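Local coordinates for protein maleylacetate reductase (PDB 3HL0) that probably reduces maleylacetate to 3-oxoadipate with NADH in the breakdown of aromatic compounds, and belongs to the iron-containing alcohol dehydrogenase family, at residues A175-R186 with V231-H241; L251-L262 with A302-V311. All coordinates share one frame; numbering follows the deposited sequence. Where two conformers were deposited one is given.

Interaction 1 (A175-R186 with V231-H241); sequences AHAAEALYARDR and VLGAVGMSLHH
In the all-helical C-terminal domain of this iron-containing alcohol dehydrogenase family member, Glu179 of helix 163-180 reaches across to the first turn of helix 239-251, and its buried carboxylate accepts backbone N-H groups there. A bend at chi2 (-140°) turns the acid toward that turn. Glu179 OE1 takes three donors. Ser238 N, 2.9 Å from Glu179 OE1, and His241 N both arrive from above the carboxylate plane. His241 ND1 comes to Glu179 OE1 on the anti side at 2.7 Å, with the oxygen nearly in the imidazole plane. Glu179 OE2 accepts His240 N, again from above the plane, and, on its anti lone pair, Tyr182 OH. Five bonds therefore fix the carboxylate's rotation, and the histidine-carboxylate pair in turn sets the His241 ring.

The far edge of that ring continues the chain: His241 NE2 and His176 ND1 lie 2.9 Å apart in a nearly straight hydrogen bond (168°), the two rings meeting rim to rim. SE of Met237, a selenomethionine, lies over one face of the His241 ring, toward its rim, and His240 CD2 over the opposite one. Leu232, which touches NAD, lays CD2 over the centre of the His176 face, a CH-pi contact. Ala180 CB touches both Val231 CG2 and Val235 CG2. Where helix 215-234 has given way to loop, Asp185 OD1 closes the contact, offering its syn lone pair to Gly236 N at 2.8 Å.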
loop_
_atom_site.group_PDB
_atom_site.type_symbol
_atom_site.label_atom_id
_atom_site.label_comp_id
_atom_site.label_asym_id
_atom_site.label_seq_id
_atom_site.Cartn_x
_atom_site.Cartn_y
_atom_site.Cartn_z
ATOM N N ALA A 175 3.874 -9.517 -17.313
ATOM C CA ALA A 175 4.930 -8.711 -17.911
ATOM C C ALA A 175 6.274 -9.446 -18.020
ATOM O O ALA A 175 6.985 -9.288 -19.001
ATOM C CB ALA A 175 5.099 -7.388 -17.106
ATOM N N HIS A 176 6.617 -10.238 -16.984
ATOM C CA HIS A 176 7.883 -11.020 -16.994
ATOM C C HIS A 176 7.834 -11.966 -18.199
ATOM O O HIS A 176 8.827 -12.056 -18.944
ATOM C CB HIS A 176 8.022 -11.870 -15.729
ATOM C CG HIS A 176 7.841 -11.153 -14.421
ATOM N ND1 HIS A 176 8.199 -9.840 -14.185
ATOM C CD2 HIS A 176 7.367 -11.638 -13.239
ATOM C CE1 HIS A 176 7.916 -9.531 -12.925
ATOM N NE2 HIS A 176 7.448 -10.625 -12.323
ATOM N N ALA A 177 6.696 -12.646 -18.384
ATOM C CA ALA A 177 6.583 -13.628 -19.500
ATOM C C ALA A 177 6.603 -12.971 -20.855
ATOM O O ALA A 177 7.262 -13.442 -21.784
ATOM C CB ALA A 177 5.323 -14.449 -19.340
ATOM N N ALA A 178 5.900 -11.836 -20.980
ATOM C CA ALA A 178 5.810 -11.164 -22.250
ATOM C C ALA A 178 7.210 -10.725 -22.715
ATOM O O ALA A 178 7.602 -10.947 -23.873
ATOM C CB ALA A 178 4.863 -9.963 -22.135
ATOM N N GLU A 179 7.988 -10.125 -21.808
ATOM C CA GLU A 179 9.337 -9.682 -22.203
ATOM C C GLU A 179 10.289 -10.867 -22.425
ATOM O O GLU A 179 11.214 -10.763 -23.226
ATOM C CB GLU A 179 9.949 -8.678 -21.207
ATOM C CG GLU A 179 9.213 -7.346 -21.202
ATOM C CD GLU A 179 10.191 -6.154 -21.091
ATOM O OE1 GLU A 179 10.870 -5.986 -20.064
ATOM O OE2 GLU A 179 10.309 -5.437 -22.090
ATOM N N ALA A 180 10.071 -11.961 -21.700
ATOM C CA ALA A 180 10.914 -13.137 -21.930
ATOM C C ALA A 180 10.834 -13.600 -23.396
ATOM O O ALA A 180 11.826 -14.139 -23.934
ATOM C CB ALA A 180 10.516 -14.254 -21.000
ATOM N N LEU A 181 9.684 -13.417 -24.034
ATOM C CA LEU A 181 9.543 -13.900 -25.428
ATOM C C LEU A 181 10.521 -13.239 -26.406
ATOM O O LEU A 181 10.902 -13.863 -27.421
ATOM C CB LEU A 181 8.116 -13.671 -25.924
ATOM C CG LEU A 181 7.049 -14.457 -25.158
ATOM C CD1 LEU A 181 5.647 -14.019 -25.645
ATOM C CD2 LEU A 181 7.262 -15.998 -25.322
ATOM N N TYR A 182 10.945 -12.016 -26.107
ATOM C CA TYR A 182 11.860 -11.306 -27.009
ATOM C C TYR A 182 13.176 -10.955 -26.364
ATOM O O TYR A 182 13.926 -10.117 -26.878
ATOM C CB TYR A 182 11.180 -10.080 -27.646
ATOM C CG TYR A 182 10.587 -9.053 -26.691
ATOM C CD1 TYR A 182 11.415 -8.168 -25.976
ATOM C CD2 TYR A 182 9.202 -8.977 -26.530
ATOM C CE1 TYR A 182 10.846 -7.180 -25.137
ATOM C CE2 TYR A 182 8.626 -8.034 -25.679
ATOM C CZ TYR A 182 9.450 -7.135 -25.025
ATOM O OH TYR A 182 8.891 -6.173 -24.193
ATOM N N ALA A 183 13.505 -11.619 -25.251
ATOM C CA ALA A 183 14.811 -11.405 -24.613
ATOM C C ALA A 183 15.966 -11.599 -25.605
ATOM O O ALA A 183 15.908 -12.452 -26.467
ATOM C CB ALA A 183 14.998 -12.388 -23.440
ATOM N N ARG A 184 17.024 -10.832 -25.420
ATOM C CA ARG A 184 18.206 -11.012 -26.256
ATOM C C ARG A 184 18.756 -12.428 -26.071
ATOM O O ARG A 184 19.202 -13.049 -27.053
ATOM C CB ARG A 184 19.279 -9.994 -25.902
ATOM C CG ARG A 184 20.300 -9.885 -27.049
ATOM C CD ARG A 184 21.302 -8.826 -26.656
ATOM N NE ARG A 184 22.101 -8.413 -27.803
ATOM C CZ ARG A 184 22.994 -7.425 -27.766
ATOM N NH1 ARG A 184 23.673 -7.105 -28.866
ATOM N NH2 ARG A 184 23.202 -6.757 -26.635
ATOM N N ASP A 185 18.703 -12.923 -24.839
ATOM C CA ASP A 185 19.170 -14.285 -24.492
ATOM C C ASP A 185 17.999 -15.255 -24.314
ATOM O O ASP A 185 18.032 -16.194 -23.450
ATOM C CB ASP A 185 20.035 -14.252 -23.235
ATOM C CG ASP A 185 19.322 -13.658 -22.020
ATOM O OD1 ASP A 185 18.300 -12.950 -22.173
ATOM O OD2 ASP A 185 19.774 -13.895 -20.862
ATOM N N ARG A 186 16.980 -15.054 -25.151
ATOM C CA ARG A 186 15.819 -15.935 -25.166
ATOM C C ARG A 186 16.236 -17.376 -25.528
ATOM O O ARG A 186 17.181 -17.613 -26.338
ATOM C CB ARG A 186 14.776 -15.420 -26.156
ATOM C CG ARG A 186 15.253 -15.375 -27.590
ATOM C CD ARG A 186 14.234 -14.665 -28.457
ATOM N NE ARG A 186 14.753 -14.382 -29.796
ATOM C CZ ARG A 186 15.173 -13.187 -30.196
ATOM N NH1 ARG A 186 15.610 -13.039 -31.440
ATOM N NH2 ARG A 186 15.136 -12.129 -29.367
ATOM N N VAL A 231 10.967 -17.223 -15.564
ATOM C CA VAL A 231 11.626 -16.622 -16.731
ATOM C C VAL A 231 12.196 -15.236 -16.446
ATOM O O VAL A 231 13.240 -14.891 -17.013
ATOM C CB VAL A 231 10.746 -16.661 -17.999
ATOM C CG1 VAL A 231 10.328 -18.114 -18.281
ATOM C CG2 VAL A 231 9.485 -15.752 -17.854
ATOM N N LEU A 232 11.590 -14.493 -15.515
ATOM C CA LEU A 232 12.234 -13.249 -14.992
ATOM C C LEU A 232 13.618 -13.579 -14.431
ATOM O O LEU A 232 14.588 -12.783 -14.576
ATOM C CB LEU A 232 11.379 -12.620 -13.884
ATOM C CG LEU A 232 12.018 -11.414 -13.186
ATOM C CD1 LEU A 232 12.343 -10.250 -14.153
ATOM C CD2 LEU A 232 11.067 -10.911 -12.073
ATOM N N GLY A 233 13.711 -14.738 -13.770
ATOM C CA GLY A 233 14.973 -15.184 -13.194
ATOM C C GLY A 233 16.012 -15.566 -14.220
ATOM O O GLY A 233 17.196 -15.363 -13.947
ATOM N N ALA A 234 15.578 -16.026 -15.402
ATOM C CA ALA A 234 16.424 -16.776 -16.371
ATOM C C ALA A 234 16.973 -15.900 -17.494
ATOM O O ALA A 234 18.125 -16.073 -17.920
ATOM C CB ALA A 234 15.641 -17.882 -17.005
ATOM N N VAL A 235 16.132 -15.017 -18.039
ATOM C CA VAL A 235 16.526 -14.276 -19.235
ATOM C C VAL A 235 16.420 -12.760 -19.004
ATOM O O VAL A 235 15.870 -12.312 -17.979
ATOM C CB VAL A 235 15.745 -14.745 -20.506
ATOM C CG1 VAL A 235 15.954 -16.270 -20.695
ATOM C CG2 VAL A 235 14.210 -14.454 -20.391
ATOM N N GLY A 236 16.964 -11.977 -19.917
ATOM C CA GLY A 236 17.039 -10.549 -19.704
ATOM C C GLY A 236 15.713 -9.869 -20.056
ATOM O O GLY A 236 15.122 -10.124 -21.102
HETATM N N MSE A 237 15.283 -8.962 -19.183
HETATM C CA MSE A 237 14.139 -8.127 -19.493
HETATM C C MSE A 237 14.604 -6.910 -20.333
HETATM O O MSE A 237 15.788 -6.816 -20.741
HETATM C CB MSE A 237 13.488 -7.689 -18.173
HETATM C CG MSE A 237 13.031 -8.855 -17.278
HETATM SE SE MSE A 237 11.576 -9.919 -17.986
HETATM C CE MSE A 237 12.609 -11.366 -18.825
ATOM N N SER A 238 13.692 -5.995 -20.646
ATOM C CA SER A 238 14.010 -4.936 -21.589
ATOM C C SER A 238 13.160 -3.716 -21.240
ATOM O O SER A 238 12.962 -3.447 -20.050
ATOM C CB SER A 238 13.841 -5.444 -23.045
ATOM O OG SER A 238 14.268 -4.410 -23.935
ATOM N N LEU A 239 12.621 -3.047 -22.251
ATOM C CA LEU A 239 11.945 -1.769 -22.069
ATOM C C LEU A 239 10.894 -1.781 -20.941
ATOM O O LEU A 239 10.830 -0.861 -20.118
ATOM C CB LEU A 239 11.277 -1.369 -23.386
ATOM C CG LEU A 239 10.282 -0.209 -23.305
ATOM C CD1 LEU A 239 11.000 1.072 -22.898
ATOM C CD2 LEU A 239 9.550 -0.065 -24.651
ATOM N N HIS A 240 10.059 -2.810 -20.915
ATOM C CA HIS A 240 8.988 -2.749 -19.929
ATOM C C HIS A 240 9.517 -2.674 -18.516
ATOM O O HIS A 240 9.097 -1.808 -17.736
ATOM C CB HIS A 240 7.994 -3.905 -20.086
ATOM C CG HIS A 240 6.958 -3.898 -18.998
ATOM N ND1 HIS A 240 5.831 -3.100 -19.034
ATOM C CD2 HIS A 240 6.968 -4.496 -17.787
ATOM C CE1 HIS A 240 5.161 -3.253 -17.900
ATOM N NE2 HIS A 240 5.839 -4.091 -17.121
ATOM N N HIS A 241 10.395 -3.601 -18.158
ATOM C CA HIS A 241 10.852 -3.610 -16.746
ATOM C C HIS A 241 11.751 -2.391 -16.463
ATOM O O HIS A 241 11.697 -1.859 -15.363
ATOM C CB HIS A 241 11.526 -4.956 -16.401
ATOM C CG HIS A 241 10.569 -6.118 -16.387
ATOM N ND1 HIS A 241 10.046 -6.658 -17.544
ATOM C CD2 HIS A 241 10.049 -6.834 -15.362
ATOM C CE1 HIS A 241 9.230 -7.658 -17.226
ATOM N NE2 HIS A 241 9.201 -7.777 -15.906
HETATM O O HOH W 1 13.373 -8.821 -22.868
HETATM O O HOH W 2 17.034 -8.803 -23.300
#

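Interaction 2 (L251-L262 with A302-V311); sequences LDLPHAETHAVL and APSSLAALGV. With NAD (nicotinamide-adenine-dinucleotide), chain D.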
loop_
_atom_site.group_PDB
_atom_site.type_symbol
_atom_site.label_atom_id
_atom_site.label_comp_id
_atom_site.label_asym_id
_atom_site.label_seq_id
_atom_site.Cartn_x
_atom_site.Cartn_y
_atom_site.Cartn_z
ATOM N N LEU A 251 9.274 8.586 -9.285
ATOM C CA LEU A 251 7.976 9.161 -8.878
ATOM C C LEU A 251 7.298 8.442 -7.712
ATOM O O LEU A 251 6.192 8.834 -7.329
ATOM C CB LEU A 251 7.007 9.211 -10.077
ATOM C CG LEU A 251 7.500 9.977 -11.313
ATOM C CD1 LEU A 251 6.470 9.981 -12.450
ATOM C CD2 LEU A 251 7.848 11.439 -10.936
ATOM N N ASP A 252 7.904 7.370 -7.210
ATOM C CA ASP A 252 7.326 6.641 -6.080
ATOM C C ASP A 252 5.957 6.038 -6.371
ATOM O O ASP A 252 5.062 6.047 -5.523
ATOM C CB ASP A 252 7.297 7.569 -4.861
ATOM C CG ASP A 252 8.631 8.233 -4.645
ATOM O OD1 ASP A 252 9.582 7.504 -4.314
ATOM O OD2 ASP A 252 8.755 9.459 -4.863
ATOM N N LEU A 253 5.796 5.505 -7.582
ATOM C CA LEU A 253 4.504 4.941 -7.990
ATOM C C LEU A 253 4.286 3.564 -7.386
ATOM O O LEU A 253 5.233 2.851 -7.146
ATOM C CB LEU A 253 4.455 4.819 -9.517
ATOM C CG LEU A 253 4.642 6.109 -10.322
ATOM C CD1 LEU A 253 4.279 5.838 -11.765
ATOM C CD2 LEU A 253 3.732 7.217 -9.781
ATOM N N PRO A 254 3.018 3.187 -7.155
ATOM C CA PRO A 254 2.714 1.848 -6.682
ATOM C C PRO A 254 3.255 0.817 -7.703
ATOM O O PRO A 254 3.005 0.958 -8.893
ATOM C CB PRO A 254 1.184 1.825 -6.658
ATOM C CG PRO A 254 0.773 3.237 -6.518
ATOM C CD PRO A 254 1.808 4.015 -7.299
ATOM N N HIS A 255 3.936 -0.196 -7.209
ATOM C CA HIS A 255 4.705 -1.120 -8.080
ATOM C C HIS A 255 3.837 -1.910 -9.084
ATOM O O HIS A 255 3.991 -1.763 -10.329
ATOM C CB HIS A 255 5.487 -2.106 -7.217
ATOM C CG HIS A 255 6.093 -3.206 -8.004
ATOM N ND1 HIS A 255 7.274 -3.039 -8.688
ATOM C CD2 HIS A 255 5.670 -4.470 -8.260
ATOM C CE1 HIS A 255 7.570 -4.169 -9.319
ATOM N NE2 HIS A 255 6.626 -5.053 -9.054
ATOM N N ALA A 256 2.936 -2.750 -8.570
ATOM C CA ALA A 256 2.185 -3.624 -9.468
ATOM C C ALA A 256 1.313 -2.806 -10.416
ATOM O O ALA A 256 1.164 -3.130 -11.597
ATOM C CB ALA A 256 1.306 -4.610 -8.653
ATOM N N GLU A 257 0.775 -1.688 -9.922
ATOM C CA GLU A 257 -0.079 -0.843 -10.752
ATOM C C GLU A 257 0.680 -0.205 -11.908
ATOM O O GLU A 257 0.108 -0.027 -12.977
ATOM C CB GLU A 257 -0.622 0.301 -9.899
ATOM C CG GLU A 257 -1.753 -0.112 -8.949
ATOM C CD GLU A 257 -1.277 -0.689 -7.611
ATOM O OE1 GLU A 257 -0.078 -1.033 -7.402
ATOM O OE2 GLU A 257 -2.147 -0.762 -6.704
ATOM N N THR A 258 1.938 0.144 -11.667
ATOM C CA THR A 258 2.797 0.717 -12.737
ATOM C C THR A 258 2.981 -0.299 -13.882
ATOM O O THR A 258 2.812 0.032 -15.053
ATOM C CB THR A 258 4.151 1.138 -12.181
ATOM O OG1 THR A 258 3.930 2.146 -11.179
ATOM C CG2 THR A 258 5.018 1.763 -13.280
ATOM N N HIS A 259 3.220 -1.548 -13.494
ATOM C CA HIS A 259 3.298 -2.638 -14.499
ATOM C C HIS A 259 2.003 -2.816 -15.250
ATOM O O HIS A 259 2.001 -2.918 -16.446
ATOM C CB HIS A 259 3.642 -3.950 -13.832
ATOM C CG HIS A 259 5.080 -4.084 -13.543
ATOM N ND1 HIS A 259 5.954 -4.718 -14.394
ATOM C CD2 HIS A 259 5.821 -3.624 -12.500
ATOM C CE1 HIS A 259 7.180 -4.626 -13.899
ATOM N NE2 HIS A 259 7.123 -3.970 -12.749
ATOM N N ALA A 260 0.875 -2.774 -14.543
ATOM C CA ALA A 260 -0.392 -2.967 -15.210
ATOM C C ALA A 260 -0.699 -1.865 -16.206
ATOM O O ALA A 260 -1.160 -2.124 -17.306
ATOM C CB ALA A 260 -1.541 -3.030 -14.151
ATOM N N VAL A 261 -0.421 -0.627 -15.800
ATOM C CA VAL A 261 -0.673 0.501 -16.700
ATOM C C VAL A 261 0.215 0.505 -17.953
ATOM O O VAL A 261 -0.273 0.747 -19.076
ATOM C CB VAL A 261 -0.555 1.827 -15.947
ATOM C CG1 VAL A 261 -0.671 3.016 -16.932
ATOM C CG2 VAL A 261 -1.689 1.922 -14.937
ATOM N N LEU A 262 1.505 0.245 -17.737
ATOM C CA LEU A 262 2.478 0.377 -18.846
ATOM C C LEU A 262 2.432 -0.812 -19.802
ATOM O O LEU A 262 2.761 -0.623 -20.968
ATOM C CB LEU A 262 3.911 0.562 -18.307
ATOM C CG LEU A 262 4.169 1.982 -17.739
ATOM C CD1 LEU A 262 5.572 1.995 -17.142
ATOM C CD2 LEU A 262 4.032 3.012 -18.798
ATOM N N ALA A 302 -8.333 -3.366 -14.040
ATOM C CA ALA A 302 -7.079 -2.809 -13.574
ATOM C C ALA A 302 -6.958 -1.331 -13.985
ATOM O O ALA A 302 -7.587 -0.887 -14.971
ATOM C CB ALA A 302 -5.902 -3.606 -14.206
ATOM N N PRO A 303 -6.170 -0.562 -13.247
ATOM C CA PRO A 303 -5.931 0.814 -13.684
ATOM C C PRO A 303 -5.293 0.862 -15.066
ATOM O O PRO A 303 -4.533 -0.031 -15.431
ATOM C CB PRO A 303 -4.960 1.365 -12.639
ATOM C CG PRO A 303 -4.267 0.144 -12.054
ATOM C CD PRO A 303 -5.349 -0.938 -12.086
ATOM N N SER A 304 -5.613 1.899 -15.832
ATOM C CA SER A 304 -5.176 1.960 -17.217
ATOM C C SER A 304 -4.456 3.244 -17.556
ATOM O O SER A 304 -3.964 3.368 -18.655
ATOM C CB SER A 304 -6.377 1.785 -18.136
ATOM O OG SER A 304 -7.316 2.837 -17.859
ATOM N N SER A 305 -4.362 4.196 -16.633
ATOM C CA SER A 305 -3.626 5.438 -16.975
ATOM C C SER A 305 -2.611 5.822 -15.925
ATOM O O SER A 305 -2.768 5.562 -14.716
ATOM C CB SER A 305 -4.593 6.622 -17.201
ATOM O OG SER A 305 -4.950 7.183 -15.956
ATOM N N LEU A 306 -1.528 6.445 -16.382
ATOM C CA LEU A 306 -0.527 6.917 -15.449
ATOM C C LEU A 306 -1.100 8.080 -14.624
ATOM O O LEU A 306 -0.658 8.279 -13.480
ATOM C CB LEU A 306 0.780 7.394 -16.128
ATOM C CG LEU A 306 1.567 6.257 -16.807
ATOM C CD1 LEU A 306 2.785 6.914 -17.545
ATOM C CD2 LEU A 306 2.059 5.266 -15.707
ATOM N N ALA A 307 -2.045 8.818 -15.208
ATOM C CA ALA A 307 -2.681 9.926 -14.443
ATOM C C ALA A 307 -3.349 9.387 -13.190
ATOM O O ALA A 307 -3.260 10.032 -12.130
ATOM C CB ALA A 307 -3.674 10.715 -15.305
ATOM N N ALA A 308 -3.916 8.190 -13.282
ATOM C CA ALA A 308 -4.602 7.611 -12.111
ATOM C C ALA A 308 -3.601 7.241 -11.033
ATOM O O ALA A 308 -3.974 7.080 -9.869
ATOM C CB ALA A 308 -5.432 6.414 -12.499
ATOM N N LEU A 309 -2.330 7.075 -11.410
ATOM C CA LEU A 309 -1.255 6.754 -10.454
ATOM C C LEU A 309 -0.585 7.981 -9.870
ATOM O O LEU A 309 0.354 7.867 -9.110
ATOM C CB LEU A 309 -0.199 5.774 -11.046
ATOM C CG LEU A 309 -0.801 4.518 -11.677
ATOM C CD1 LEU A 309 0.375 3.573 -12.071
ATOM C CD2 LEU A 309 -1.805 3.802 -10.746
ATOM N N GLY A 310 -1.107 9.153 -10.234
ATOM C CA GLY A 310 -0.597 10.445 -9.705
ATOM C C GLY A 310 0.506 11.049 -10.555
ATOM O O GLY A 310 1.104 12.036 -10.156
ATOM N N VAL A 311 0.791 10.478 -11.736
ATOM C CA VAL A 311 1.760 11.109 -12.624
ATOM C C VAL A 311 1.117 12.384 -13.230
ATOM O O VAL A 311 -0.020 12.352 -13.690
ATOM C CB VAL A 311 2.174 10.128 -13.755
ATOM C CG1 VAL A 311 3.204 10.784 -14.741
ATOM C CG2 VAL A 311 2.757 8.859 -13.131
HETATM P PA NAD D . 4.010 -6.391 -1.670
HETATM O O1A NAD D . 4.878 -7.532 -1.267
HETATM O O2A NAD D . 4.561 -5.021 -1.554
HETATM O O5B NAD D . 2.583 -6.579 -0.982
HETATM C C5B NAD D . 1.671 -5.476 -0.983
HETATM C C4B NAD D . 0.766 -5.633 0.230
HETATM O O4B NAD D . -0.074 -6.771 0.036
HETATM C C3B NAD D . 1.568 -5.852 1.526
HETATM O O3B NAD D . 1.042 -5.077 2.619
HETATM C C2B NAD D . 1.378 -7.333 1.762
HETATM O O2B NAD D . 1.461 -7.697 3.125
HETATM C C1B NAD D . -0.024 -7.594 1.192
HETATM N N9A NAD D . -0.241 -9.005 0.791
HETATM C C8A NAD D . 0.568 -9.775 -0.023
HETATM N N7A NAD D . 0.015 -11.003 -0.151
HETATM C C5A NAD D . -1.140 -11.052 0.584
HETATM C C6A NAD D . -2.076 -12.061 0.806
HETATM N N6A NAD D . -2.163 -13.194 0.063
HETATM N N1A NAD D . -3.144 -11.740 1.646
HETATM C C2A NAD D . -3.272 -10.485 2.198
HETATM N N3A NAD D . -2.359 -9.487 1.973
HETATM C C4A NAD D . -1.298 -9.784 1.167
HETATM O O3 NAD D . 3.606 -6.495 -3.250
HETATM P PN NAD D . 4.316 -7.286 -4.476
HETATM O O1N NAD D . 3.743 -6.655 -5.702
HETATM O O2N NAD D . 4.109 -8.707 -4.205
HETATM O O5D NAD D . 5.871 -6.920 -4.398
HETATM C C5D NAD D . 6.380 -5.669 -4.851
HETATM C C4D NAD D . 7.846 -5.602 -4.422
HETATM O O4D NAD D . 8.506 -6.757 -4.919
HETATM C C3D NAD D . 8.525 -4.403 -5.073
HETATM O O3D NAD D . 9.534 -3.930 -4.166
HETATM C C2D NAD D . 9.149 -5.004 -6.310
HETATM O O2D NAD D . 10.251 -4.264 -6.837
HETATM C C1D NAD D . 9.557 -6.372 -5.796
HETATM N N1N NAD D . 9.712 -7.370 -6.846
HETATM C C2N NAD D . 10.945 -7.936 -6.971
HETATM C C3N NAD D . 11.146 -8.887 -7.950
HETATM C C7N NAD D . 12.504 -9.456 -7.968
HETATM O O7N NAD D . 12.673 -10.443 -8.862
HETATM N N7N NAD D . 13.484 -9.000 -7.149
HETATM C C4N NAD D . 10.091 -9.342 -8.816
HETATM C C5N NAD D . 8.838 -8.742 -8.672
HETATM C C6N NAD D . 8.665 -7.753 -7.687
HETATM O O HOH W 3 -3.888 -1.851 -17.364
HETATM O O HOH W 4 -2.744 1.296 -20.121
#
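Leu309 sends its two methyls onto helix 255-271, Leu309 CD2 to Glu257 CB (3.8 Å) and CD1 to the backbone around Glu257 O and Thr258 N. Its CG sits beside its own backbone N, chi1 -51°, which points the branched end at the helix. One turn further along, Val261 is spread across the loop like a fork. Val261 CG1, anti to the valine's N (chi1 174°), lies against the Ser305-Leu306 peptide and Leu306 CD2 (3.7 Å). Val261 CG2 turns to Pro303 O and to Leu309 CD1 (3.9 Å). At the other end Leu253 and Val311 cross at about a right angle, Leu253 CD1 meeting Val311 CG2 at 3.6 Å; Leu253 CD2 rests on Leu309 O, and Leu251 CD1 adds a further methyl against the same valine. Glu257 and Pro303 cross obliquely, meeting CG to CG.

No direct hydrogen bond joins the segments. Instead two waters do so between carbonyls: one donates to Ala260 O and Pro303 O, both at 2.7 Å, the other to Val261 O and Ser304 O. Thr258 OG1 folds back on Pro254 O (2.7 Å), reaching it from the face opposite to Thr258 N, and Ser305 OG accepts from Ala308 N in an ST motif. The loop also reaches the dimer partner: Gly310 O accepts a hydrogen bond from His213 NE2 of the second subunit. At the helix start, His255 lays one ring face on NAD C2D, with His259 CD2 toward the rim of the opposite face. Apolar side chains thus pack the loop between helices 289-300 and 316-323 against helix 255-271 in the helical C-terminal domain of the iron-containing alcohol dehydrogenase fold, and His255, the first residue of that helix, lines the NAD pocket.

Overall arrangement
Interactions 1 and 2 lie in series along the chain, their centres about 20 Å apart, and helix 239-251 leads straight from one to the other. They touch through histidines: His240 NE2 comes within 2.8 Å of His259 ND1, the two rings inclined at about 55°, and His241 meets His259 edge to face. His240 ND1 is hydrogen-bonded to Thr266 OG1, further along helix 255-271. Both contacts reach the cofactor from this helical domain, interaction 1 through Leu232, whose side chain is about 4 Å from NAD at the nearest atoms, and interaction 2 through His255, the first residue of helix 255-271. Thr127 and Ile129, also NAD-binding, neighbour Leu232.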